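Local coordinates for protein FprA (PDB 1LQT) that binds FAD and NADP+ and transfers electrons between NADPH and ferredoxin, and may supply electrons to P450 systems, at residues A[25-30]-A[73-78]. Sequence-based numbering, arbitrary orientation.
Sequences AADTTE and DPRFRF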
loop_
_atom_site.group_PDB
_atom_site.type_symbol
_atom_site.label_atom_id
_atom_site.label_comp_id
_atom_site.label_asym_id
_atom_site.label_seq_id
_atom_site.Cartn_x
_atom_site.Cartn_y
_atom_site.Cartn_z
ATOM N N ALA A 25 -7.008 9.888 -24.444
ATOM C CA ALA A 25 -6.374 9.797 -25.752
ATOM C C ALA A 25 -7.440 9.586 -26.836
ATOM O O ALA A 25 -7.420 10.257 -27.878
ATOM C CB ALA A 25 -5.368 8.692 -25.768
ATOM N N ALA A 26 -8.334 8.643 -26.624
ATOM C CA ALA A 26 -9.412 8.419 -27.572
ATOM C C ALA A 26 -10.278 9.668 -27.753
ATOM O O ALA A 26 -10.625 10.047 -28.888
ATOM C CB ALA A 26 -10.244 7.260 -27.155
ATOM N N ASP A 27 -10.589 10.328 -26.646
ATOM C CA ASP A 27 -11.482 11.471 -26.730
ATOM C C ASP A 27 -10.882 12.633 -27.486
ATOM O O ASP A 27 -11.607 13.480 -28.019
ATOM C CB ASP A 27 -11.858 11.952 -25.334
ATOM C CG ASP A 27 -12.753 11.000 -24.591
ATOM O OD1 ASP A 27 -13.358 10.109 -25.215
ATOM O OD2 ASP A 27 -12.928 11.126 -23.361
ATOM N N THR A 28 -9.560 12.691 -27.549
ATOM C CA THR A 28 -8.882 13.826 -28.147
ATOM C C THR A 28 -8.160 13.507 -29.448
ATOM O O THR A 28 -7.450 14.366 -29.979
ATOM C CB THR A 28 -7.823 14.416 -27.188
ATOM O OG1 THR A 28 -6.844 13.419 -26.834
ATOM C CG2 THR A 28 -8.432 14.909 -25.888
ATOM N N THR A 29 -8.375 12.320 -29.990
ATOM C CA THR A 29 -7.661 11.876 -31.176
ATOM C C THR A 29 -8.587 11.238 -32.162
ATOM O O THR A 29 -9.298 10.303 -31.866
ATOM C CB THR A 29 -6.590 10.862 -30.793
ATOM O OG1 THR A 29 -5.762 11.402 -29.746
ATOM C CG2 THR A 29 -5.662 10.559 -31.972
ATOM N N GLU A 30 -8.576 11.760 -33.386
ATOM C CA GLU A 30 -9.363 11.177 -34.454
ATOM C C GLU A 30 -8.851 9.793 -34.811
ATOM O O GLU A 30 -7.641 9.522 -34.720
ATOM C CB GLU A 30 -9.315 12.071 -35.698
ATOM C CG GLU A 30 -9.709 13.512 -35.427
ATOM C CD GLU A 30 -11.207 13.702 -35.290
ATOM O OE1 GLU A 30 -11.961 12.712 -35.454
ATOM O OE2 GLU A 30 -11.640 14.852 -35.029
ATOM N N ASP A 73 -17.814 5.449 -17.563
ATOM C CA ASP A 73 -17.700 5.499 -19.001
ATOM C C ASP A 73 -18.190 4.201 -19.606
ATOM O O ASP A 73 -17.809 3.144 -19.154
ATOM C CB ASP A 73 -16.236 5.709 -19.373
ATOM C CG ASP A 73 -16.062 6.188 -20.768
ATOM O OD1 ASP A 73 -16.400 5.423 -21.698
ATOM O OD2 ASP A 73 -15.579 7.325 -21.007
ATOM N N PRO A 74 -19.055 4.267 -20.627
ATOM C CA PRO A 74 -19.535 3.040 -21.239
ATOM C C PRO A 74 -18.456 2.168 -21.872
ATOM O O PRO A 74 -18.695 0.996 -22.118
ATOM C CB PRO A 74 -20.534 3.551 -22.297
ATOM C CG PRO A 74 -20.148 4.872 -22.570
ATOM C CD PRO A 74 -19.693 5.442 -21.231
ATOM N N ARG A 75 -17.286 2.729 -22.121
ATOM C CA ARG A 75 -16.183 1.971 -22.717
ATOM C C ARG A 75 -15.390 1.166 -21.679
ATOM O O ARG A 75 -14.493 0.428 -22.035
ATOM C CB ARG A 75 -15.239 2.960 -23.384
ATOM C CG ARG A 75 -15.864 3.716 -24.563
ATOM C CD ARG A 75 -15.004 4.823 -25.079
ATOM N NE ARG A 75 -14.897 5.911 -24.124
ATOM C CZ ARG A 75 -14.224 7.026 -24.334
ATOM N NH1 ARG A 75 -13.547 7.230 -25.458
ATOM N NH2 ARG A 75 -14.214 7.964 -23.406
ATOM N N PHE A 76 -15.726 1.351 -20.403
ATOM C CA PHE A 76 -15.024 0.747 -19.276
ATOM C C PHE A 76 -15.852 -0.360 -18.664
ATOM O O PHE A 76 -17.054 -0.168 -18.425
ATOM C CB PHE A 76 -14.810 1.835 -18.223
ATOM C CG PHE A 76 -14.118 1.369 -16.978
ATOM C CD1 PHE A 76 -14.815 0.788 -15.954
ATOM C CD2 PHE A 76 -12.759 1.592 -16.814
ATOM C CE1 PHE A 76 -14.129 0.367 -14.802
ATOM C CE2 PHE A 76 -12.097 1.198 -15.687
ATOM C CZ PHE A 76 -12.764 0.578 -14.711
ATOM N N ARG A 77 -15.204 -1.484 -18.347
ATOM C CA ARG A 77 -15.834 -2.571 -17.608
ATOM C C ARG A 77 -14.882 -2.984 -16.473
ATOM O O ARG A 77 -13.669 -2.976 -16.644
ATOM C CB ARG A 77 -16.111 -3.779 -18.491
ATOM C CG ARG A 77 -17.045 -3.498 -19.639
ATOM C CD ARG A 77 -17.506 -4.727 -20.402
ATOM N NE ARG A 77 -16.379 -5.451 -20.994
ATOM C CZ ARG A 77 -16.521 -6.464 -21.835
ATOM N NH1 ARG A 77 -17.728 -6.878 -22.148
ATOM N NH2 ARG A 77 -15.469 -7.064 -22.343
ATOM N N PHE A 78 -15.473 -3.389 -15.357
ATOM C CA PHE A 78 -14.770 -3.934 -14.206
ATOM C C PHE A 78 -15.153 -5.386 -13.975
ATOM O O PHE A 78 -16.321 -5.734 -14.023
ATOM C CB PHE A 78 -15.161 -3.137 -12.971
ATOM C CG PHE A 78 -14.576 -3.641 -11.660
ATOM C CD1 PHE A 78 -13.276 -3.348 -11.310
ATOM C CD2 PHE A 78 -15.351 -4.341 -10.748
ATOM C CE1 PHE A 78 -12.783 -3.766 -10.096
ATOM C CE2 PHE A 78 -14.856 -4.756 -9.537
ATOM C CZ PHE A 78 -13.570 -4.479 -9.201
#
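Arg75 meets Asp27 in a salt bridge joining the turn before strand 76-80 to the last turn of helix 13-28, in the FAD-bearing, Rossmann-like part of the chain. Along 73-78, Asp73 comes first and prepares the arginine. Its OD1 accepts from Arg75 N at 2.9 Å through the anti lone pair, closing an Asx turn within the type I turn from Asp73 to Phe76. The same carboxylate then takes the guanidinium side-on: Arg75 NE lies 2.9 Å from Asp73 OD1 and Arg75 NH2 2.8 Å from Asp73 OD2, both with N-H...O angles of 172°. At Arg75 the chain bends at chi3, turning NE back to Asp73 while the end carrying NH1 and NH2 faces the helix. There Arg75 NH1 and NH2 converge on Asp27 OD1, each 2.9 Å away in bonds bent to about 137°; the bond from Arg75 NH2 to Asp27 OD2, 3.4 Å, is weak. The Asp27 carboxylate and Arg75 guanidinium planes lie 19° apart. Ala26 CB lies 3.7 Å from Arg75 NH1, obliquely, while Leu23 of the same helix also touches Arg75. Phe76 then enters the strand, beside strand 34-40. The straighter bonds to Asp73 suggest that Asp73 sets the guanidinium's rotation, and the arginine's positive charge probably eases repulsion between the two aspartates.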